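Local coordinates for protein HIAXHD3 (Humicola insolens, PDB 3ZXK) that probably hydrolyses arabinofuranose side chains from arabinoxylan as a family 43 glycoside hydrolase, in an active site engineered to add endo-xylanase activity, at residues 34-44 and 78-88; 59-69 and 99-110. All coordinates share one frame; numbering follows the deposited sequence. Where two conformers were deposited one is given.

Contact 1. Residues 34-44 and 78-88; sequences STFAYSPGAPV and AYVKGIWASTL
Behind W84, a glycan-pocket tryptophan of this GH43 enzyme that touches bound xylose, its loop meets the loop after strand 28-32. F36 and I83 pair through a single antiparallel hydrogen-bonded bridge, with F36 N to I83 O at 2.9 Å and I83 N to F36 O at 3.0 Å. G82 slots in beside it, its CA 3.4 Å from F36 O. With CG anti to the carbonyl carbon (chi1 -58°), the F36 ring lies against the indole of W84: CE2 sits over one indole face, 3.4 Å from NE1, and the ring planes are inclined at 55°. That NE1 donates, in the indole plane, to V80 O at 3.0 Å. On the other flank of the bridge, I83 CD1 packs at 3.9 Å from both G41 CA and T35 OG1. W84 O accepts from S34 OG and S86 OG, both at 2.8 Å and on opposite faces of its carbonyl plane, while a water joins S34 OG to S86 N. The N-H bond and the F36 ring thus restrict how the indole can turn, and two serine hydroxyls hold the main-chain carbonyl, consistent with a tryptophan held in place beside the sugar.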
loop_
_atom_site.group_PDB
_atom_site.type_symbol
_atom_site.label_atom_id
_atom_site.label_comp_id
_atom_site.label_asym_id
_atom_site.label_seq_id
_atom_site.Cartn_x
_atom_site.Cartn_y
_atom_site.Cartn_z
ATOM N N SER A 34 -3.244 0.390 3.688
ATOM C CA SER A 34 -3.230 -1.031 4.044
ATOM C C SER A 34 -2.380 -1.870 3.115
ATOM O O SER A 34 -2.293 -1.616 1.896
ATOM C CB SER A 34 -4.650 -1.558 4.000
ATOM O OG SER A 34 -5.447 -0.787 4.858
ATOM N N THR A 35 -1.738 -2.881 3.703
ATOM C CA THR A 35 -0.711 -3.638 2.990
ATOM C C THR A 35 -0.811 -5.157 3.096
ATOM O O THR A 35 0.071 -5.837 2.630
ATOM C CB THR A 35 0.686 -3.245 3.498
ATOM O OG1 THR A 35 0.611 -3.002 4.910
ATOM C CG2 THR A 35 1.185 -1.944 2.795
ATOM N N PHE A 36 -1.861 -5.691 3.717
ATOM C CA PHE A 36 -2.051 -7.159 3.702
ATOM C C PHE A 36 -0.826 -7.869 4.310
ATOM O O PHE A 36 -0.456 -7.543 5.447
ATOM C CB PHE A 36 -2.520 -7.633 2.296
ATOM C CG PHE A 36 -3.811 -6.959 1.896
ATOM C CD1 PHE A 36 -3.819 -5.677 1.318
ATOM C CD2 PHE A 36 -5.037 -7.557 2.230
ATOM C CE1 PHE A 36 -5.028 -5.036 1.036
ATOM C CE2 PHE A 36 -6.243 -6.918 1.952
ATOM C CZ PHE A 36 -6.229 -5.666 1.345
ATOM N N ALA A 37 -0.206 -8.788 3.585
ATOM C CA ALA A 37 0.949 -9.524 4.105
ATOM C C ALA A 37 2.292 -8.938 3.657
ATOM O O ALA A 37 3.338 -9.547 3.866
ATOM C CB ALA A 37 0.852 -11.014 3.749
ATOM N N TYR A 38 2.282 -7.739 3.088
ATOM C CA TYR A 38 3.546 -7.072 2.721
ATOM C C TYR A 38 4.217 -6.461 3.960
ATOM O O TYR A 38 3.555 -6.026 4.884
ATOM C CB TYR A 38 3.292 -6.057 1.599
ATOM C CG TYR A 38 2.893 -6.782 0.298
ATOM C CD1 TYR A 38 3.849 -7.240 -0.577
ATOM C CD2 TYR A 38 1.541 -7.019 -0.032
ATOM C CE1 TYR A 38 3.500 -7.913 -1.757
ATOM C CE2 TYR A 38 1.170 -7.685 -1.192
ATOM C CZ TYR A 38 2.159 -8.127 -2.069
ATOM O OH TYR A 38 1.823 -8.804 -3.246
ATOM N N SER A 39 5.526 -6.537 4.019
ATOM C CA SER A 39 6.266 -6.230 5.252
ATOM C C SER A 39 7.501 -5.386 4.920
ATOM O O SER A 39 8.357 -5.836 4.152
ATOM C CB SER A 39 6.731 -7.550 5.877
ATOM O OG SER A 39 7.511 -7.300 7.050
ATOM N N PRO A 40 7.670 -4.197 5.518
ATOM C CA PRO A 40 6.898 -3.577 6.573
ATOM C C PRO A 40 5.495 -3.233 6.103
ATOM O O PRO A 40 5.243 -3.084 4.902
ATOM C CB PRO A 40 7.697 -2.288 6.898
ATOM C CG PRO A 40 8.469 -2.009 5.669
ATOM C CD PRO A 40 8.829 -3.365 5.128
ATOM N N GLY A 41 4.612 -3.067 7.071
ATOM C CA GLY A 41 3.220 -2.773 6.780
ATOM C C GLY A 41 2.811 -1.370 7.178
ATOM O O GLY A 41 3.519 -0.696 7.933
ATOM N N ALA A 42 1.638 -0.965 6.674
ATOM C CA ALA A 42 0.975 0.292 7.050
ATOM C C ALA A 42 1.815 1.525 6.752
ATOM O O ALA A 42 2.217 2.251 7.672
ATOM C CB ALA A 42 0.498 0.289 8.508
ATOM N N PRO A 43 2.073 1.780 5.470
ATOM C CA PRO A 43 2.864 2.964 5.099
ATOM C C PRO A 43 2.176 4.241 5.547
ATOM O O PRO A 43 0.927 4.285 5.660
ATOM C CB PRO A 43 2.846 2.952 3.568
ATOM C CG PRO A 43 2.047 1.797 3.153
ATOM C CD PRO A 43 1.554 1.034 4.310
ATOM N N VAL A 44 3.006 5.248 5.806
ATOM C CA VAL A 44 2.569 6.619 6.043
ATOM C C VAL A 44 3.176 7.492 4.943
ATOM O O VAL A 44 4.403 7.463 4.730
ATOM C CB VAL A 44 3.027 7.165 7.414
ATOM C CG1 VAL A 44 2.505 8.574 7.659
ATOM C CG2 VAL A 44 2.522 6.268 8.547
ATOM N N ALA A 78 0.182 -16.230 4.635
ATOM C CA ALA A 78 -0.822 -15.278 5.121
ATOM C C ALA A 78 -1.252 -14.363 3.967
ATOM O O ALA A 78 -1.640 -13.215 4.178
ATOM C CB ALA A 78 -0.280 -14.453 6.296
ATOM N N TYR A 79 -1.166 -14.873 2.741
ATOM C CA TYR A 79 -1.622 -14.117 1.579
ATOM C C TYR A 79 -3.022 -13.549 1.782
ATOM O O TYR A 79 -3.956 -14.291 2.110
ATOM C CB TYR A 79 -1.575 -14.953 0.294
ATOM C CG TYR A 79 -0.201 -15.101 -0.273
ATOM C CD1 TYR A 79 0.422 -14.025 -0.935
ATOM C CD2 TYR A 79 0.479 -16.308 -0.167
ATOM C CE1 TYR A 79 1.700 -14.174 -1.487
ATOM C CE2 TYR A 79 1.774 -16.461 -0.683
ATOM C CZ TYR A 79 2.366 -15.410 -1.359
ATOM O OH TYR A 79 3.637 -15.567 -1.864
ATOM N N VAL A 80 -3.156 -12.235 1.542
ATOM C CA VAL A 80 -4.448 -11.520 1.551
ATOM C C VAL A 80 -5.058 -11.477 2.967
ATOM O O VAL A 80 -6.223 -11.137 3.144
ATOM C CB VAL A 80 -5.454 -11.993 0.448
ATOM C CG1 VAL A 80 -6.467 -10.903 0.122
ATOM C CG2 VAL A 80 -4.739 -12.428 -0.804
ATOM N N LYS A 81 -4.264 -11.820 3.968
ATOM C CA LYS A 81 -4.641 -11.592 5.357
ATOM C C LYS A 81 -3.957 -10.312 5.821
ATOM O O LYS A 81 -4.000 -9.312 5.113
ATOM C CB LYS A 81 -4.359 -12.829 6.222
ATOM C CG LYS A 81 -5.181 -14.056 5.775
ATOM C CD LYS A 81 -4.913 -15.238 6.677
ATOM C CE LYS A 81 -5.764 -16.431 6.302
ATOM N NZ LYS A 81 -5.300 -17.668 6.999
ATOM N N GLY A 82 -3.358 -10.321 7.004
ATOM C CA GLY A 82 -2.609 -9.165 7.473
ATOM C C GLY A 82 -3.430 -7.891 7.576
ATOM O O GLY A 82 -4.559 -7.916 8.047
ATOM N N ILE A 83 -2.828 -6.782 7.164
ATOM C CA ILE A 83 -3.390 -5.472 7.423
ATOM C C ILE A 83 -4.447 -5.100 6.394
ATOM O O ILE A 83 -4.153 -4.880 5.216
ATOM C CB ILE A 83 -2.287 -4.395 7.467
ATOM C CG1 ILE A 83 -1.331 -4.707 8.627
ATOM C CG2 ILE A 83 -2.890 -2.985 7.554
ATOM C CD1 ILE A 83 -0.084 -3.811 8.667
ATOM N N TRP A 84 -5.690 -5.107 6.869
ATOM C CA TRP A 84 -6.838 -4.606 6.116
ATOM C C TRP A 84 -7.066 -3.152 6.521
ATOM O O TRP A 84 -6.124 -2.471 6.975
ATOM C CB TRP A 84 -8.038 -5.503 6.353
ATOM C CG TRP A 84 -7.973 -6.809 5.603
ATOM C CD1 TRP A 84 -6.861 -7.617 5.377
ATOM C CD2 TRP A 84 -9.094 -7.511 4.984
ATOM N NE1 TRP A 84 -7.208 -8.761 4.697
ATOM C CE2 TRP A 84 -8.539 -8.746 4.400
ATOM C CE3 TRP A 84 -10.446 -7.227 4.822
ATOM C CZ2 TRP A 84 -9.330 -9.651 3.709
ATOM C CZ3 TRP A 84 -11.241 -8.143 4.126
ATOM C CH2 TRP A 84 -10.698 -9.331 3.583
ATOM N N ALA A 85 -8.272 -2.620 6.343
ATOM C CA ALA A 85 -8.486 -1.216 6.700
ATOM C C ALA A 85 -8.198 -0.987 8.176
ATOM O O ALA A 85 -8.767 -1.691 9.042
ATOM C CB ALA A 85 -9.897 -0.767 6.353
ATOM N N SER A 86 -7.312 -0.031 8.431
ATOM C CA SER A 86 -6.831 0.275 9.781
ATOM C C SER A 86 -6.878 1.774 10.045
ATOM O O SER A 86 -7.601 2.499 9.351
ATOM C CB SER A 86 -5.439 -0.334 9.941
ATOM O OG SER A 86 -5.495 -1.717 9.605
ATOM N N THR A 87 -6.203 2.261 11.074
ATOM C CA THR A 87 -6.396 3.665 11.423
ATOM C C THR A 87 -5.154 4.229 12.111
ATOM O O THR A 87 -4.438 3.503 12.782
ATOM C CB THR A 87 -7.674 3.845 12.290
ATOM O OG1 THR A 87 -7.920 5.235 12.468
ATOM C CG2 THR A 87 -7.536 3.185 13.653
ATOM N N LEU A 88 -4.948 5.534 11.932
ATOM C CA LEU A 88 -3.789 6.253 12.469
ATOM C C LEU A 88 -4.218 7.658 12.844
ATOM O O LEU A 88 -4.938 8.308 12.074
ATOM C CB LEU A 88 -2.709 6.396 11.408
ATOM C CG LEU A 88 -1.426 7.144 11.780
ATOM C CD1 LEU A 88 -0.641 6.274 12.753
ATOM C CD2 LEU A 88 -0.565 7.389 10.551
HETATM O O HOH W 1 -5.838 1.321 6.490
HETATM O O HOH W 2 -1.072 -10.276 0.869
#

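Contact 2. Residues 59-69 and 99-110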
loop_
_atom_site.group_PDB
_atom_site.type_symbol
_atom_site.label_atom_id
_atom_site.label_comp_id
_atom_site.label_asym_id
_atom_site.label_seq_id
_atom_site.Cartn_x
_atom_site.Cartn_y
_atom_site.Cartn_z
ATOM N N SER A 59 4.123 2.067 9.784
ATOM C CA SER A 59 3.743 1.893 11.216
ATOM C C SER A 59 4.051 0.505 11.791
ATOM O O SER A 59 4.128 0.362 13.003
ATOM C CB SER A 59 2.249 2.173 11.393
ATOM O OG SER A 59 1.976 3.521 11.131
ATOM N N VAL A 60 4.187 -0.494 10.910
ATOM C CA VAL A 60 4.455 -1.861 11.384
ATOM C C VAL A 60 5.754 -2.359 10.742
ATOM O O VAL A 60 5.748 -2.989 9.682
ATOM C CB VAL A 60 3.239 -2.779 11.122
ATOM C CG1 VAL A 60 3.458 -4.166 11.734
ATOM C CG2 VAL A 60 1.969 -2.182 11.707
ATOM N N PRO A 61 6.894 -2.068 11.371
ATOM C CA PRO A 61 8.165 -2.388 10.709
ATOM C C PRO A 61 8.383 -3.869 10.437
ATOM O O PRO A 61 9.119 -4.191 9.499
ATOM C CB PRO A 61 9.227 -1.819 11.660
ATOM C CG PRO A 61 8.519 -1.427 12.925
ATOM C CD PRO A 61 7.087 -1.157 12.520
ATOM N N ARG A 62 7.802 -4.750 11.244
ATOM C CA ARG A 62 7.809 -6.186 10.937
ATOM C C ARG A 62 6.482 -6.691 11.456
ATOM O O ARG A 62 6.084 -6.321 12.560
ATOM C CB ARG A 62 8.963 -6.902 11.632
ATOM C CG ARG A 62 9.005 -8.398 11.377
ATOM C CD ARG A 62 10.268 -9.000 11.975
ATOM N NE ARG A 62 10.322 -10.447 11.748
ATOM C CZ ARG A 62 10.891 -11.018 10.693
ATOM N NH1 ARG A 62 11.500 -10.267 9.769
ATOM N NH2 ARG A 62 10.852 -12.344 10.564
ATOM N N LEU A 63 5.795 -7.521 10.681
ATOM C CA LEU A 63 4.444 -7.952 11.027
ATOM C C LEU A 63 4.553 -8.886 12.216
ATOM O O LEU A 63 5.293 -9.843 12.172
ATOM C CB LEU A 63 3.781 -8.647 9.819
ATOM C CG LEU A 63 3.860 -7.836 8.500
ATOM C CD1 LEU A 63 3.052 -8.518 7.398
ATOM C CD2 LEU A 63 3.352 -6.408 8.679
ATOM N N ASN A 64 3.804 -8.605 13.279
ATOM C CA ASN A 64 3.843 -9.388 14.515
ATOM C C ASN A 64 2.533 -10.108 14.816
ATOM O O ASN A 64 2.168 -10.305 15.979
ATOM C CB ASN A 64 4.226 -8.472 15.686
ATOM C CG ASN A 64 3.159 -7.411 15.995
ATOM O OD1 ASN A 64 2.593 -6.778 15.089
ATOM N ND2 ASN A 64 2.911 -7.192 17.287
ATOM N N PHE A 65 1.862 -10.542 13.773
ATOM C CA PHE A 65 0.501 -11.031 13.902
ATOM C C PHE A 65 0.402 -12.546 13.950
ATOM O O PHE A 65 -0.701 -13.097 14.008
ATOM C CB PHE A 65 -0.356 -10.512 12.758
ATOM C CG PHE A 65 -0.163 -9.052 12.461
ATOM C CD1 PHE A 65 -0.300 -8.112 13.479
ATOM C CD2 PHE A 65 0.132 -8.610 11.169
ATOM C CE1 PHE A 65 -0.156 -6.749 13.224
ATOM C CE2 PHE A 65 0.279 -7.243 10.912
ATOM C CZ PHE A 65 0.164 -6.315 11.940
ATOM N N GLY A 66 1.538 -13.234 13.930
ATOM C CA GLY A 66 1.529 -14.691 13.954
ATOM C C GLY A 66 2.601 -15.297 13.080
ATOM O O GLY A 66 3.176 -14.637 12.209
ATOM N N SER A 67 2.877 -16.576 13.313
ATOM C CA SER A 67 4.002 -17.240 12.654
ATOM C C SER A 67 3.803 -17.405 11.144
ATOM O O SER A 67 4.772 -17.489 10.410
ATOM C CB SER A 67 4.302 -18.585 13.314
ATOM O OG SER A 67 3.143 -19.395 13.359
ATOM N N ASN A 68 2.553 -17.389 10.661
ATOM C CA ASN A 68 2.366 -17.533 9.213
ATOM C C ASN A 68 2.836 -16.301 8.442
ATOM O O ASN A 68 3.049 -16.389 7.252
ATOM C CB ASN A 68 0.909 -17.864 8.852
ATOM C CG ASN A 68 0.563 -19.343 9.045
ATOM O OD1 ASN A 68 1.439 -20.237 9.115
ATOM N ND2 ASN A 68 -0.729 -19.615 9.115
ATOM N N TYR A 69 2.991 -15.165 9.124
ATOM C CA TYR A 69 3.523 -13.965 8.480
ATOM C C TYR A 69 5.003 -14.062 8.131
ATOM O O TYR A 69 5.499 -13.202 7.420
ATOM C CB TYR A 69 3.198 -12.700 9.323
ATOM C CG TYR A 69 1.709 -12.474 9.265
ATOM C CD1 TYR A 69 1.125 -11.753 8.228
ATOM C CD2 TYR A 69 0.857 -13.099 10.200
ATOM C CE1 TYR A 69 -0.255 -11.637 8.139
ATOM C CE2 TYR A 69 -0.534 -12.986 10.113
ATOM C CZ TYR A 69 -1.081 -12.241 9.084
ATOM O OH TYR A 69 -2.439 -12.137 8.988
ATOM N N TRP A 99 -1.325 3.827 15.763
ATOM C CA TRP A 99 -1.845 3.019 14.657
ATOM C C TRP A 99 -2.570 1.829 15.248
ATOM O O TRP A 99 -1.984 1.082 16.030
ATOM C CB TRP A 99 -0.683 2.536 13.747
ATOM C CG TRP A 99 -1.183 1.647 12.623
ATOM C CD1 TRP A 99 -1.653 2.065 11.394
ATOM C CD2 TRP A 99 -1.369 0.203 12.644
ATOM N NE1 TRP A 99 -2.097 0.997 10.647
ATOM C CE2 TRP A 99 -1.947 -0.158 11.350
ATOM C CE3 TRP A 99 -1.108 -0.800 13.564
ATOM C CZ2 TRP A 99 -2.228 -1.475 11.008
ATOM C CZ3 TRP A 99 -1.417 -2.123 13.215
ATOM C CH2 TRP A 99 -1.959 -2.453 11.962
ATOM N N TYR A 100 -3.835 1.641 14.889
ATOM C CA TYR A 100 -4.523 0.424 15.325
ATOM C C TYR A 100 -4.954 -0.330 14.074
ATOM O O TYR A 100 -5.460 0.294 13.123
ATOM C CB TYR A 100 -5.793 0.735 16.115
ATOM C CG TYR A 100 -5.622 1.421 17.446
ATOM C CD1 TYR A 100 -5.455 2.811 17.531
ATOM C CD2 TYR A 100 -5.654 0.673 18.642
ATOM C CE1 TYR A 100 -5.310 3.437 18.775
ATOM C CE2 TYR A 100 -5.510 1.296 19.885
ATOM C CZ TYR A 100 -5.344 2.673 19.936
ATOM O OH TYR A 100 -5.195 3.311 21.151
ATOM N N GLY A 101 -4.862 -1.653 14.138
ATOM C CA GLY A 101 -5.410 -2.480 13.052
ATOM C C GLY A 101 -5.801 -3.850 13.572
ATOM O O GLY A 101 -5.027 -4.463 14.316
ATOM N N CYS A 102 -6.971 -4.348 13.160
ATOM C CA CYS A 102 -7.392 -5.705 13.506
ATOM C C CYS A 102 -6.857 -6.690 12.487
ATOM O O CYS A 102 -7.073 -6.523 11.287
ATOM C CB CYS A 102 -8.924 -5.820 13.567
ATOM S SG CYS A 102 -9.403 -7.530 13.963
ATOM N N VAL A 103 -6.158 -7.713 12.961
ATOM C CA VAL A 103 -5.608 -8.744 12.091
ATOM C C VAL A 103 -5.988 -10.070 12.711
ATOM O O VAL A 103 -5.656 -10.351 13.877
ATOM C CB VAL A 103 -4.056 -8.634 11.974
ATOM C CG1 VAL A 103 -3.513 -9.748 11.081
ATOM C CG2 VAL A 103 -3.665 -7.268 11.405
ATOM N N GLU A 104 -6.715 -10.864 11.922
ATOM C CA GLU A 104 -7.192 -12.188 12.318
ATOM C C GLU A 104 -7.740 -12.197 13.755
ATOM O O GLU A 104 -7.295 -12.967 14.626
ATOM C CB GLU A 104 -6.106 -13.239 12.113
ATOM C CG GLU A 104 -5.601 -13.282 10.672
ATOM C CD GLU A 104 -4.666 -14.440 10.430
ATOM O OE1 GLU A 104 -5.116 -15.610 10.547
ATOM O OE2 GLU A 104 -3.491 -14.182 10.136
ATOM N N GLY A 105 -8.693 -11.302 13.981
ATOM C CA GLY A 105 -9.512 -11.337 15.191
ATOM C C GLY A 105 -8.971 -10.627 16.425
ATOM O O GLY A 105 -9.653 -10.593 17.428
ATOM N N ARG A 106 -7.766 -10.056 16.370
ATOM C CA ARG A 106 -7.245 -9.230 17.493
ATOM C C ARG A 106 -6.794 -7.883 16.951
ATOM O O ARG A 106 -6.377 -7.797 15.809
ATOM C CB ARG A 106 -6.042 -9.866 18.185
ATOM C CG ARG A 106 -6.282 -11.256 18.726
ATOM C CD ARG A 106 -5.020 -11.788 19.386
ATOM N NE ARG A 106 -5.036 -11.592 20.835
ATOM C CZ ARG A 106 -4.082 -12.036 21.655
ATOM N NH1 ARG A 106 -3.032 -12.681 21.160
ATOM N NH2 ARG A 106 -4.165 -11.832 22.966
ATOM N N THR A 107 -6.818 -6.853 17.790
ATOM C CA THR A 107 -6.458 -5.519 17.367
ATOM C C THR A 107 -5.103 -5.145 17.956
ATOM O O THR A 107 -4.882 -5.286 19.162
ATOM C CB THR A 107 -7.547 -4.520 17.797
ATOM O OG1 THR A 107 -8.779 -4.911 17.193
ATOM C CG2 THR A 107 -7.198 -3.102 17.314
ATOM N N TYR A 108 -4.203 -4.673 17.096
ATOM C CA TYR A 108 -2.812 -4.395 17.474
ATOM C C TYR A 108 -2.593 -2.897 17.450
ATOM O O TYR A 108 -3.073 -2.230 16.516
ATOM C CB TYR A 108 -1.854 -5.057 16.472
ATOM C CG TYR A 108 -1.934 -6.556 16.527
ATOM C CD1 TYR A 108 -2.912 -7.266 15.807
ATOM C CD2 TYR A 108 -1.036 -7.277 17.312
ATOM C CE1 TYR A 108 -3.000 -8.650 15.885
ATOM C CE2 TYR A 108 -1.097 -8.670 17.376
ATOM C CZ TYR A 108 -2.081 -9.345 16.669
ATOM O OH TYR A 108 -2.148 -10.719 16.754
ATOM N N LEU A 109 -1.930 -2.371 18.487
ATOM C CA LEU A 109 -1.554 -0.973 18.548
ATOM C C LEU A 109 -0.054 -0.841 18.398
ATOM O O LEU A 109 0.700 -1.451 19.151
ATOM C CB LEU A 109 -1.955 -0.359 19.894
ATOM C CG LEU A 109 -1.375 1.014 20.173
ATOM C CD1 LEU A 109 -1.818 2.033 19.121
ATOM C CD2 LEU A 109 -1.790 1.436 21.581
ATOM N N TRP A 110 0.360 -0.050 17.409
ATOM C CA TRP A 110 1.755 0.322 17.234
ATOM C C TRP A 110 1.866 1.815 17.370
ATOM O O TRP A 110 0.994 2.550 16.860
ATOM C CB TRP A 110 2.237 -0.088 15.851
ATOM C CG TRP A 110 2.583 -1.546 15.707
ATOM C CD1 TRP A 110 1.709 -2.641 15.594
ATOM C CD2 TRP A 110 3.934 -2.101 15.657
ATOM N NE1 TRP A 110 2.417 -3.806 15.463
ATOM C CE2 TRP A 110 3.784 -3.541 15.499
ATOM C CE3 TRP A 110 5.215 -1.557 15.730
ATOM C CZ2 TRP A 110 4.891 -4.390 15.412
ATOM C CZ3 TRP A 110 6.323 -2.411 15.648
ATOM C CH2 TRP A 110 6.164 -3.797 15.478
#
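Strands 99-103 and 106-110 form a hairpin closed by a type I' turn from V103 to R106, and the irregular chain 59-69 runs across one face of it, with CA atoms 6.5 Å apart at S59 and W110 and 6.8 Å apart at F65 and V103. V60 fits between two tryptophans: its CG2 lies over the six-membered ring of W99, 3.8 Å from the centroid, and over the five-membered ring of W110. P61 CD reaches W110 CZ3 at 3.5 Å. N64 has CG between its backbone N and carbonyl carbon (chi1 66°), which brings OD1 to the indole edge, where W110 NE1 donates at 3.0 Å in the indole plane through a bent bond, coming from above the amide plane; the two planes stand 87° apart. F65 turns an edge toward the face of Y108 in a T-shaped pair, while V103 CG2 sits over the centre of the F65 ring. Near the turn, Y69 OH donates to E104 OE2 at 2.6 Å on the anti side of the carboxylate and accepts from G82 N. Such aromatic packing of a loop on a hairpin joins one four-stranded antiparallel blade of the GH43 five-bladed beta-propeller to the chain leading into it from the preceding blade.

Overall arrangement
From the N terminus the chain passes through 34-44, then 59-69, 78-88 and 99-110, so the loops closed by contacts 1 and 2 cross. Strands 41-47 and 54-58 belong to one four-stranded sheet; strands 87-91, 96-103 and 106-113 belong to the next. Both contacts therefore tie the first of these blades and the long connection after it to the second. They also join directly: G41 N lies 2.8 Å from V60 O, a probable backbone bond at the bulge formed by S59 and V60, and A78 CB packs on Y69 CE1. Contact 1 lies nearer the chain centre at the sugar site, with contact 2 outside it.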